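Local coordinates for protein glutathione S-transferase (Acinetobacter baumannii, PDB 4MP4) that probably catalyses the conjugation of glutathione to electrophilic substrates, as a dimeric member of the glutathione transferase family, at residues V26-K31 and E79-L84; A89-D94 and A99-I104; V123-P128 and K203-R208. One frame throughout, in Å; residues are numbered along the deposited sequence.

How the contacts relate
From the N terminus, the three contacts come in series, none enclosed by another. Contact 1 closes when the chain, having left helix 19-30 and laid down three strands of the sheet, returns along helix 74-84; it ties together these two helices of the thioredoxin-like N-terminal domain. Contact 2 is a short closure just beyond, where the loop leading into helix 95-110 folds back on that helix. It touches contact 1 through Glu79 with Arg102 and Glu82 with Ile90, and both reach the second subunit. Contact 3 spans a longer, mainly helical excursion in the C-terminal domain and meets contact 1 where Lys203 packs on His29, but stays about 14 Å from contact 2 at the nearest atoms.

Contact 1 (V26-K31 and E79-L84); sequences VGLHEK and EYLEEL
Bends at chi3 (83°) and chi4 (59°) turn the end of the Lys31 side chain toward Glu82, whose own chain folds at chi2 to bring up its carboxylate. These residues lie in the thioredoxin-like N-terminal domain of the glutathione transferase fold, where the C-terminal end of helix 19-30 packs against the last turns of helix 74-84. The salt bridge measures 2.9 Å from Lys31 NZ to Glu82 OE2. The ammonium approaches this oxygen on its anti side, 33° out of the carboxylate plane. NZ also donates to the backbone oxygens of Thr88, its strongest partner, and Tyr85, so three oxygens grip a buried positive charge just past the end of helix 74-84. Glutamate suits the other side because its second oxygen, OE1, accepts from the backbone N of Ile90; bonds at both oxygens limit rotation of the carboxylate. The lysine stem meets Leu81 in two ways: CD lies 4.2 Å from Leu81 CB in apolar packing, whereas CE, a methylene polarised by the ammonium, passes 3.3 Å from the carbonyl oxygen Leu81 O.

Beside this polar arm the helices meet through leucines. Leu81 points toward residues 26-31, and its side chain crosses that of Leu28 at about a right angle. Leu81 also packs on Phe8 and Leu64 of the sheet, while Leu28 rests on Phe35, so the pair continues the apolar layer between helices and strands. The branched ends meet with Leu81 CD1 set against Leu28, 3.6 Å from its CD2 and 4.0 Å from its CG.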
loop_
_atom_site.group_PDB
_atom_site.type_symbol
_atom_site.label_atom_id
_atom_site.label_comp_id
_atom_site.label_asym_id
_atom_site.label_seq_id
_atom_site.Cartn_x
_atom_site.Cartn_y
_atom_site.Cartn_z
ATOM N N VAL A 26 0.904 -4.546 -17.061
ATOM C CA VAL A 26 1.307 -5.953 -17.068
ATOM C C VAL A 26 0.133 -6.841 -16.649
ATOM O O VAL A 26 -0.168 -7.845 -17.306
ATOM C CB VAL A 26 2.565 -6.238 -16.197
ATOM C CG1 VAL A 26 2.794 -7.750 -16.044
ATOM C CG2 VAL A 26 3.807 -5.547 -16.784
ATOM N N GLY A 27 -0.554 -6.436 -15.580
ATOM C CA GLY A 27 -1.724 -7.151 -15.105
ATOM C C GLY A 27 -2.822 -7.310 -16.141
ATOM O O GLY A 27 -3.382 -8.386 -16.296
ATOM N N LEU A 28 -3.142 -6.232 -16.845
ATOM C CA LEU A 28 -4.155 -6.284 -17.895
ATOM C C LEU A 28 -3.766 -7.260 -19.006
ATOM O O LEU A 28 -4.561 -8.106 -19.384
ATOM C CB LEU A 28 -4.411 -4.888 -18.465
ATOM C CG LEU A 28 -5.080 -3.882 -17.515
ATOM C CD1 LEU A 28 -4.794 -2.433 -17.947
ATOM C CD2 LEU A 28 -6.581 -4.138 -17.475
ATOM N N HIS A 29 -2.536 -7.154 -19.504
ATOM C CA HIS A 29 -2.068 -8.043 -20.561
ATOM C C HIS A 29 -2.032 -9.518 -20.173
ATOM O O HIS A 29 -2.415 -10.372 -20.959
ATOM C CB HIS A 29 -0.709 -7.587 -21.101
ATOM C CG HIS A 29 -0.813 -6.526 -22.146
ATOM N ND1 HIS A 29 -1.146 -6.801 -23.452
ATOM C CD2 HIS A 29 -0.655 -5.182 -22.073
ATOM C CE1 HIS A 29 -1.183 -5.676 -24.143
ATOM N NE2 HIS A 29 -0.884 -4.679 -23.328
ATOM N N GLU A 30 -1.568 -9.819 -18.969
ATOM C CA GLU A 30 -1.614 -11.192 -18.466
ATOM C C GLU A 30 -3.054 -11.747 -18.389
ATOM O O GLU A 30 -3.307 -12.892 -18.758
ATOM C CB GLU A 30 -0.931 -11.272 -17.105
ATOM C CG GLU A 30 0.582 -11.007 -17.142
ATOM C CD GLU A 30 1.381 -12.228 -17.560
ATOM O OE1 GLU A 30 2.520 -12.062 -18.053
ATOM O OE2 GLU A 30 0.870 -13.361 -17.394
ATOM N N LYS A 31 -3.997 -10.931 -17.926
ATOM C CA LYS A 31 -5.387 -11.361 -17.820
ATOM C C LYS A 31 -6.102 -11.319 -19.169
ATOM O O LYS A 31 -7.283 -11.657 -19.274
ATOM C CB LYS A 31 -6.141 -10.492 -16.809
ATOM C CG LYS A 31 -5.708 -10.701 -15.360
ATOM C CD LYS A 31 -6.452 -9.759 -14.425
ATOM C CE LYS A 31 -7.813 -10.305 -14.056
ATOM N NZ LYS A 31 -7.608 -11.623 -13.401
ATOM N N GLU A 79 -6.480 -5.572 -7.406
ATOM C CA GLU A 79 -7.474 -6.275 -6.607
ATOM C C GLU A 79 -8.842 -6.238 -7.301
ATOM O O GLU A 79 -9.578 -7.233 -7.350
ATOM C CB GLU A 79 -7.548 -5.645 -5.214
ATOM C CG GLU A 79 -7.549 -6.643 -4.074
ATOM C CD GLU A 79 -6.174 -7.191 -3.763
ATOM O OE1 GLU A 79 -5.459 -6.556 -2.964
ATOM O OE2 GLU A 79 -5.809 -8.260 -4.296
ATOM N N TYR A 80 -9.150 -5.082 -7.874
ATOM C CA TYR A 80 -10.405 -4.860 -8.574
ATOM C C TYR A 80 -10.498 -5.711 -9.840
ATOM O O TYR A 80 -11.562 -6.223 -10.188
ATOM C CB TYR A 80 -10.509 -3.372 -8.895
ATOM C CG TYR A 80 -11.640 -2.996 -9.774
ATOM C CD1 TYR A 80 -12.947 -3.119 -9.336
ATOM C CD2 TYR A 80 -11.414 -2.501 -11.040
ATOM C CE1 TYR A 80 -13.999 -2.774 -10.137
ATOM C CE2 TYR A 80 -12.468 -2.149 -11.857
ATOM C CZ TYR A 80 -13.757 -2.288 -11.400
ATOM O OH TYR A 80 -14.816 -1.938 -12.206
ATOM N N LEU A 81 -9.367 -5.876 -10.513
ATOM C CA LEU A 81 -9.292 -6.693 -11.710
ATOM C C LEU A 81 -9.446 -8.183 -11.390
ATOM O O LEU A 81 -10.077 -8.925 -12.151
ATOM C CB LEU A 81 -7.971 -6.430 -12.450
ATOM C CG LEU A 81 -7.831 -5.084 -13.186
ATOM C CD1 LEU A 81 -6.535 -5.023 -14.012
ATOM C CD2 LEU A 81 -9.042 -4.808 -14.067
ATOM N N GLU A 82 -8.864 -8.620 -10.271
ATOM C CA GLU A 82 -8.996 -10.008 -9.847
ATOM C C GLU A 82 -10.455 -10.342 -9.516
ATOM O O GLU A 82 -10.954 -11.412 -9.868
ATOM C CB GLU A 82 -8.127 -10.285 -8.618
ATOM C CG GLU A 82 -6.636 -10.322 -8.872
ATOM C CD GLU A 82 -6.198 -11.522 -9.691
ATOM O OE1 GLU A 82 -5.872 -12.573 -9.089
ATOM O OE2 GLU A 82 -6.164 -11.403 -10.935
ATOM N N GLU A 83 -11.128 -9.423 -8.827
ATOM C CA GLU A 83 -12.525 -9.611 -8.474
ATOM C C GLU A 83 -13.419 -9.665 -9.710
ATOM O O GLU A 83 -14.344 -10.471 -9.765
ATOM C CB GLU A 83 -12.989 -8.534 -7.483
ATOM C CG GLU A 83 -12.625 -8.867 -6.033
ATOM C CD GLU A 83 -12.897 -7.731 -5.072
ATOM O OE1 GLU A 83 -13.773 -6.892 -5.370
ATOM O OE2 GLU A 83 -12.230 -7.676 -4.015
ATOM N N LEU A 84 -13.128 -8.821 -10.699
ATOM C CA LEU A 84 -13.886 -8.783 -11.953
ATOM C C LEU A 84 -13.648 -10.024 -12.799
ATOM O O LEU A 84 -14.521 -10.445 -13.551
ATOM C CB LEU A 84 -13.495 -7.564 -12.795
ATOM C CG LEU A 84 -13.978 -6.167 -12.409
ATOM C CD1 LEU A 84 -13.553 -5.156 -13.473
ATOM C CD2 LEU A 84 -15.485 -6.153 -12.245
#

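Contact 2 (A89-D94 and A99-I104)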
loop_
_atom_site.group_PDB
_atom_site.type_symbol
_atom_site.label_atom_id
_atom_site.label_comp_id
_atom_site.label_asym_id
_atom_site.label_seq_id
_atom_site.Cartn_x
_atom_site.Cartn_y
_atom_site.Cartn_z
ATOM N N ALA A 89 -6.225 -15.563 -12.345
ATOM C CA ALA A 89 -5.585 -14.961 -11.196
ATOM C C ALA A 89 -4.144 -14.582 -11.527
ATOM O O ALA A 89 -3.447 -15.302 -12.243
ATOM C CB ALA A 89 -5.645 -15.909 -10.003
ATOM N N ILE A 90 -3.710 -13.437 -11.013
ATOM C CA ILE A 90 -2.319 -13.018 -11.152
ATOM C C ILE A 90 -1.676 -12.929 -9.770
ATOM O O ILE A 90 -0.653 -12.289 -9.597
ATOM C CB ILE A 90 -2.183 -11.688 -11.919
ATOM C CG1 ILE A 90 -2.911 -10.564 -11.194
ATOM C CG2 ILE A 90 -2.733 -11.823 -13.345
ATOM C CD1 ILE A 90 -2.901 -9.266 -11.958
ATOM N N TYR A 91 -2.321 -13.583 -8.802
ATOM C CA TYR A 91 -1.778 -13.866 -7.478
ATOM C C TYR A 91 -1.868 -15.379 -7.271
ATOM O O TYR A 91 -2.682 -16.035 -7.905
ATOM C CB TYR A 91 -2.587 -13.149 -6.388
ATOM C CG TYR A 91 -2.403 -11.659 -6.397
ATOM C CD1 TYR A 91 -1.250 -11.077 -5.876
ATOM C CD2 TYR A 91 -3.359 -10.830 -6.953
ATOM C CE1 TYR A 91 -1.066 -9.711 -5.896
ATOM C CE2 TYR A 91 -3.180 -9.453 -6.974
ATOM C CZ TYR A 91 -2.031 -8.905 -6.439
ATOM O OH TYR A 91 -1.848 -7.551 -6.462
ATOM N N PRO A 92 -1.035 -15.935 -6.377
ATOM C CA PRO A 92 -1.039 -17.388 -6.171
ATOM C C PRO A 92 -2.420 -17.863 -5.706
ATOM O O PRO A 92 -3.187 -17.053 -5.166
ATOM C CB PRO A 92 -0.006 -17.582 -5.054
ATOM C CG PRO A 92 0.843 -16.337 -5.094
ATOM C CD PRO A 92 -0.087 -15.248 -5.478
ATOM N N LYS A 93 -2.748 -19.138 -5.919
ATOM C CA LYS A 93 -4.077 -19.613 -5.531
ATOM C C LYS A 93 -4.171 -20.028 -4.055
ATOM O O LYS A 93 -5.199 -19.827 -3.432
ATOM C CB LYS A 93 -4.634 -20.689 -6.483
ATOM C CG LYS A 93 -3.914 -22.016 -6.444
ATOM C CD LYS A 93 -4.510 -23.007 -7.435
ATOM C CE LYS A 93 -3.529 -24.144 -7.728
ATOM N NZ LYS A 93 -2.225 -23.643 -8.273
ATOM N N ASP A 94 -3.109 -20.590 -3.493
ATOM C CA ASP A 94 -3.106 -20.878 -2.062
ATOM C C ASP A 94 -3.310 -19.586 -1.259
ATOM O O ASP A 94 -2.661 -18.567 -1.523
ATOM C CB ASP A 94 -1.797 -21.568 -1.654
ATOM C CG ASP A 94 -1.629 -21.673 -0.142
ATOM O OD1 ASP A 94 -2.634 -21.592 0.591
ATOM O OD2 ASP A 94 -0.481 -21.843 0.320
ATOM N N ALA A 99 -1.509 -14.165 0.490
ATOM C CA ALA A 99 -1.272 -13.211 1.562
ATOM C C ALA A 99 0.191 -12.779 1.528
ATOM O O ALA A 99 0.494 -11.578 1.568
ATOM C CB ALA A 99 -1.648 -13.803 2.913
ATOM N N ARG A 100 1.093 -13.752 1.411
ATOM C CA ARG A 100 2.522 -13.449 1.311
ATOM C C ARG A 100 2.777 -12.555 0.086
ATOM O O ARG A 100 3.510 -11.559 0.169
ATOM C CB ARG A 100 3.373 -14.733 1.278
ATOM C CG ARG A 100 4.896 -14.512 1.163
ATOM C CD ARG A 100 5.591 -14.102 2.497
ATOM N NE ARG A 100 5.621 -15.185 3.477
ATOM C CZ ARG A 100 4.993 -15.163 4.654
ATOM N NH1 ARG A 100 5.076 -16.208 5.481
ATOM N NH2 ARG A 100 4.283 -14.100 5.010
ATOM N N ALA A 101 2.149 -12.884 -1.039
ATOM C CA ALA A 101 2.269 -12.036 -2.222
ATOM C C ALA A 101 1.801 -10.589 -1.967
ATOM O O ALA A 101 2.492 -9.640 -2.334
ATOM C CB ALA A 101 1.546 -12.648 -3.424
ATOM N N ARG A 102 0.642 -10.423 -1.332
ATOM C CA ARG A 102 0.168 -9.083 -0.972
ATOM C C ARG A 102 1.127 -8.387 -0.023
ATOM O O ARG A 102 1.294 -7.176 -0.073
ATOM C CB ARG A 102 -1.230 -9.142 -0.353
ATOM C CG ARG A 102 -2.332 -9.444 -1.368
ATOM C CD ARG A 102 -3.706 -9.329 -0.737
ATOM N NE ARG A 102 -4.760 -9.673 -1.683
ATOM C CZ ARG A 102 -5.621 -10.671 -1.522
ATOM N NH1 ARG A 102 -5.581 -11.424 -0.432
ATOM N NH2 ARG A 102 -6.542 -10.901 -2.440
ATOM N N GLN A 103 1.777 -9.161 0.838
ATOM C CA GLN A 103 2.724 -8.584 1.779
ATOM C C GLN A 103 3.977 -8.017 1.092
ATOM O O GLN A 103 4.395 -6.881 1.369
ATOM C CB GLN A 103 3.090 -9.604 2.842
ATOM C CG GLN A 103 4.358 -9.298 3.607
ATOM C CD GLN A 103 4.805 -10.506 4.418
ATOM O OE1 GLN A 103 3.980 -11.271 4.894
ATOM N NE2 GLN A 103 6.103 -10.689 4.556
ATOM N N ILE A 104 4.568 -8.814 0.206
ATOM C CA ILE A 104 5.734 -8.390 -0.565
ATOM C C ILE A 104 5.412 -7.169 -1.436
ATOM O O ILE A 104 6.178 -6.197 -1.466
ATOM C CB ILE A 104 6.311 -9.557 -1.414
ATOM C CG1 ILE A 104 6.665 -10.729 -0.502
ATOM C CG2 ILE A 104 7.525 -9.106 -2.186
ATOM C CD1 ILE A 104 7.529 -10.317 0.754
#
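Apolar packing joins Ala101 to Tyr91 and Pro92, pinning the loop between the two domains to the first helix of the all-helical C-terminal domain. The methyl of Ala101 points at the loop and sits 3.7 Å from Pro92 CD. It also meets the edge of the Tyr91 ring, near the ring plane, with CB 4.0 Å from CD1. A small residue suits this spot, since the helix must come close enough for one methyl to touch both rings; proline in turn offers a compact hydrocarbon surface and stiffens the loop. Phe160 packs on both Ala101 and Pro92.

The aromatic and charged terms are weaker across the contact. Arg102 holds its guanidinium above a face of Tyr91, with CZ 6.0 Å from the ring centroid and 11° off the normal, a long cation-pi approach that is at most a weak attraction. Its stronger partners are acidic: NE pairs with Glu79 of the same chain, and NH1 with Glu83 of the second subunit.

Hydrogen bonds work around the contact. Tyr91, with CG anti to its carbonyl carbon (chi1 -70°), sends its hydroxyl to the side-chain amide of Gln105, one turn past Ala101. Asp94 caps helix 95-110 through OD1 and the N of Gln96. On the helix, Arg100 NH2 gives Gln103 OE1 a weak, bent bond of 2.8 Å, while both side chains also bind backbone atoms of the second subunit.

The small methyl thus lets loop and helix come close and dispersion holds them there, while the polar groups bordering that fit anchor the loop and bind the neighbouring subunit.

Contact 3 (V123-P128 and K203-R208); sequences VIFIQP and KWLALR
Phe125 is gripped by Arg208 on one face and by Leu205 at its edge, joining the end of helix 122-125 to helix 199-215 within the all-helical C-terminal domain of the glutathione transferase fold. The dense part is the stack. The guanidinium of Arg208 lies flat on the ring, centres 4.2 Å apart and planes inclined by 21°, but shifted toward the CB end of the phenyl, with NE over CD1 and CZ by CG and CB. As modelled, chi3 is unusually near eclipsed (-15°), and the bend lays both stem and head of the arginine along the phenylalanine: CD makes a CH-pi contact 4.1 Å from the ring centroid, while NH2 comes 3.4 Å from Phe125 CB. Arginine suits this role because its delocalised cation can stack on an aromatic group while its N-H groups turn to other partners; here NH1 makes a long, weak ion pair with Glu212. The opposite face of Phe125 is covered by Ile124, whose CG2 stands 3.9 Å above the ring plane.

Behind the stack, Trp204 is buried among Phe16, Phe22 and Phe25 of the N-terminal domain; its NE1 lies 4.2 Å from Phe125 CZ, the side chains crossing at about a right angle. The stem of Arg208 touches both aromatic residues, CG on the indole and CD on the phenyl, which links this corner to the domain interface.

The other side is looser. Ile126 leaves the helical conformation, and it, Gln127 and Pro128 are exposed in the dimer, though a crystal neighbour touches them, and make no contact with residues 203-208. Leu205, partly exposed, packs on Trp196. Its branched end suits the border between core and solvent, with CD2 in the plane of the phenyl ring, 3.7 Å from Phe125 CE1.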
loop_
_atom_site.group_PDB
_atom_site.type_symbol
_atom_site.label_atom_id
_atom_site.label_comp_id
_atom_site.label_asym_id
_atom_site.label_seq_id
_atom_site.Cartn_x
_atom_site.Cartn_y
_atom_site.Cartn_z
ATOM N N VAL A 123 16.815 5.540 -14.014
ATOM C CA VAL A 123 18.044 4.755 -14.150
ATOM C C VAL A 123 17.852 3.485 -14.990
ATOM O O VAL A 123 18.784 3.047 -15.684
ATOM C CB VAL A 123 18.709 4.443 -12.784
ATOM C CG1 VAL A 123 18.740 5.700 -11.927
ATOM C CG2 VAL A 123 18.001 3.312 -12.058
ATOM N N ILE A 124 16.637 2.930 -14.968
ATOM C CA ILE A 124 16.293 1.768 -15.793
ATOM C C ILE A 124 16.062 2.154 -17.256
ATOM O O ILE A 124 16.479 1.442 -18.166
ATOM C CB ILE A 124 15.014 1.048 -15.267
ATOM C CG1 ILE A 124 15.218 0.551 -13.836
ATOM C CG2 ILE A 124 14.579 -0.083 -16.207
ATOM C CD1 ILE A 124 13.936 0.100 -13.172
ATOM N N PHE A 125 15.412 3.290 -17.480
ATOM C CA PHE A 125 14.943 3.636 -18.825
ATOM C C PHE A 125 15.744 4.718 -19.551
ATOM O O PHE A 125 15.626 4.859 -20.762
ATOM C CB PHE A 125 13.463 4.060 -18.785
ATOM C CG PHE A 125 12.527 2.987 -18.276
ATOM C CD1 PHE A 125 12.358 1.803 -18.973
ATOM C CD2 PHE A 125 11.798 3.176 -17.109
ATOM C CE1 PHE A 125 11.483 0.815 -18.505
ATOM C CE2 PHE A 125 10.923 2.199 -16.640
ATOM C CZ PHE A 125 10.759 1.026 -17.342
ATOM N N ILE A 126 16.544 5.499 -18.830
ATOM C CA ILE A 126 17.230 6.629 -19.465
ATOM C C ILE A 126 18.765 6.590 -19.322
ATOM O O ILE A 126 19.478 6.480 -20.300
ATOM C CB ILE A 126 16.629 7.958 -18.981
ATOM C CG1 ILE A 126 15.105 7.904 -19.166
ATOM C CG2 ILE A 126 17.197 9.096 -19.766
ATOM C CD1 ILE A 126 14.345 9.089 -18.662
ATOM N N GLN A 127 19.268 6.652 -18.102
ATOM C CA GLN A 127 20.706 6.613 -17.870
ATOM C C GLN A 127 20.963 6.429 -16.386
ATOM O O GLN A 127 20.156 6.842 -15.562
ATOM C CB GLN A 127 21.376 7.895 -18.353
ATOM C CG GLN A 127 20.678 9.141 -17.882
ATOM C CD GLN A 127 21.591 10.337 -17.842
ATOM O OE1 GLN A 127 22.800 10.204 -17.686
ATOM N NE2 GLN A 127 21.016 11.517 -17.972
ATOM N N PRO A 128 22.088 5.801 -16.037
ATOM C CA PRO A 128 22.397 5.561 -14.624
ATOM C C PRO A 128 22.661 6.854 -13.850
ATOM O O PRO A 128 22.873 7.909 -14.454
ATOM C CB PRO A 128 23.670 4.717 -14.681
ATOM C CG PRO A 128 23.690 4.139 -16.040
ATOM C CD PRO A 128 23.075 5.176 -16.929
ATOM N N LYS A 203 6.251 -6.093 -23.819
ATOM C CA LYS A 203 5.271 -5.238 -24.516
ATOM C C LYS A 203 5.239 -3.806 -23.965
ATOM O O LYS A 203 5.062 -2.858 -24.727
ATOM C CB LYS A 203 3.867 -5.870 -24.531
ATOM C CG LYS A 203 3.677 -6.891 -25.656
ATOM C CD LYS A 203 2.461 -7.817 -25.470
ATOM C CE LYS A 203 1.148 -7.177 -25.919
ATOM N NZ LYS A 203 1.114 -6.765 -27.367
ATOM N N TRP A 204 5.410 -3.670 -22.649
ATOM C CA TRP A 204 5.627 -2.366 -22.020
ATOM C C TRP A 204 6.851 -1.649 -22.610
ATOM O O TRP A 204 6.753 -0.493 -23.037
ATOM C CB TRP A 204 5.798 -2.511 -20.494
ATOM C CG TRP A 204 5.939 -1.196 -19.732
ATOM C CD1 TRP A 204 7.065 -0.713 -19.124
ATOM C CD2 TRP A 204 4.915 -0.217 -19.492
ATOM N NE1 TRP A 204 6.805 0.491 -18.512
ATOM C CE2 TRP A 204 5.492 0.825 -18.725
ATOM C CE3 TRP A 204 3.562 -0.120 -19.850
ATOM C CZ2 TRP A 204 4.775 1.950 -18.311
ATOM C CZ3 TRP A 204 2.842 1.003 -19.443
ATOM C CH2 TRP A 204 3.454 2.025 -18.677
ATOM N N LEU A 205 7.990 -2.341 -22.631
ATOM C CA LEU A 205 9.254 -1.747 -23.069
ATOM C C LEU A 205 9.208 -1.244 -24.507
ATOM O O LEU A 205 9.806 -0.221 -24.834
ATOM C CB LEU A 205 10.410 -2.731 -22.883
ATOM C CG LEU A 205 10.485 -3.324 -21.471
ATOM C CD1 LEU A 205 11.697 -4.222 -21.334
ATOM C CD2 LEU A 205 10.508 -2.226 -20.417
ATOM N N ALA A 206 8.482 -1.950 -25.361
ATOM C CA ALA A 206 8.346 -1.528 -26.755
ATOM C C ALA A 206 7.394 -0.335 -26.838
ATOM O O ALA A 206 7.628 0.611 -27.604
ATOM C CB ALA A 206 7.835 -2.679 -27.609
ATOM N N LEU A 207 6.329 -0.392 -26.034
ATOM C CA LEU A 207 5.278 0.623 -26.052
ATOM C C LEU A 207 5.865 1.964 -25.679
ATOM O O LEU A 207 5.539 2.970 -26.284
ATOM C CB LEU A 207 4.117 0.260 -25.111
ATOM C CG LEU A 207 3.035 1.330 -24.896
ATOM C CD1 LEU A 207 2.278 1.614 -26.159
ATOM C CD2 LEU A 207 2.057 0.940 -23.791
ATOM N N ARG A 208 6.765 1.967 -24.708
ATOM C CA ARG A 208 7.410 3.207 -24.289
ATOM C C ARG A 208 8.006 3.980 -25.467
ATOM O O ARG A 208 7.752 5.166 -25.606
ATOM C CB ARG A 208 8.479 2.941 -23.246
ATOM C CG ARG A 208 7.974 2.407 -21.925
ATOM C CD ARG A 208 8.962 2.754 -20.820
ATOM N NE ARG A 208 10.242 3.174 -21.390
ATOM C CZ ARG A 208 10.804 4.363 -21.204
ATOM N NH1 ARG A 208 10.221 5.264 -20.434
ATOM N NH2 ARG A 208 11.961 4.644 -21.781
#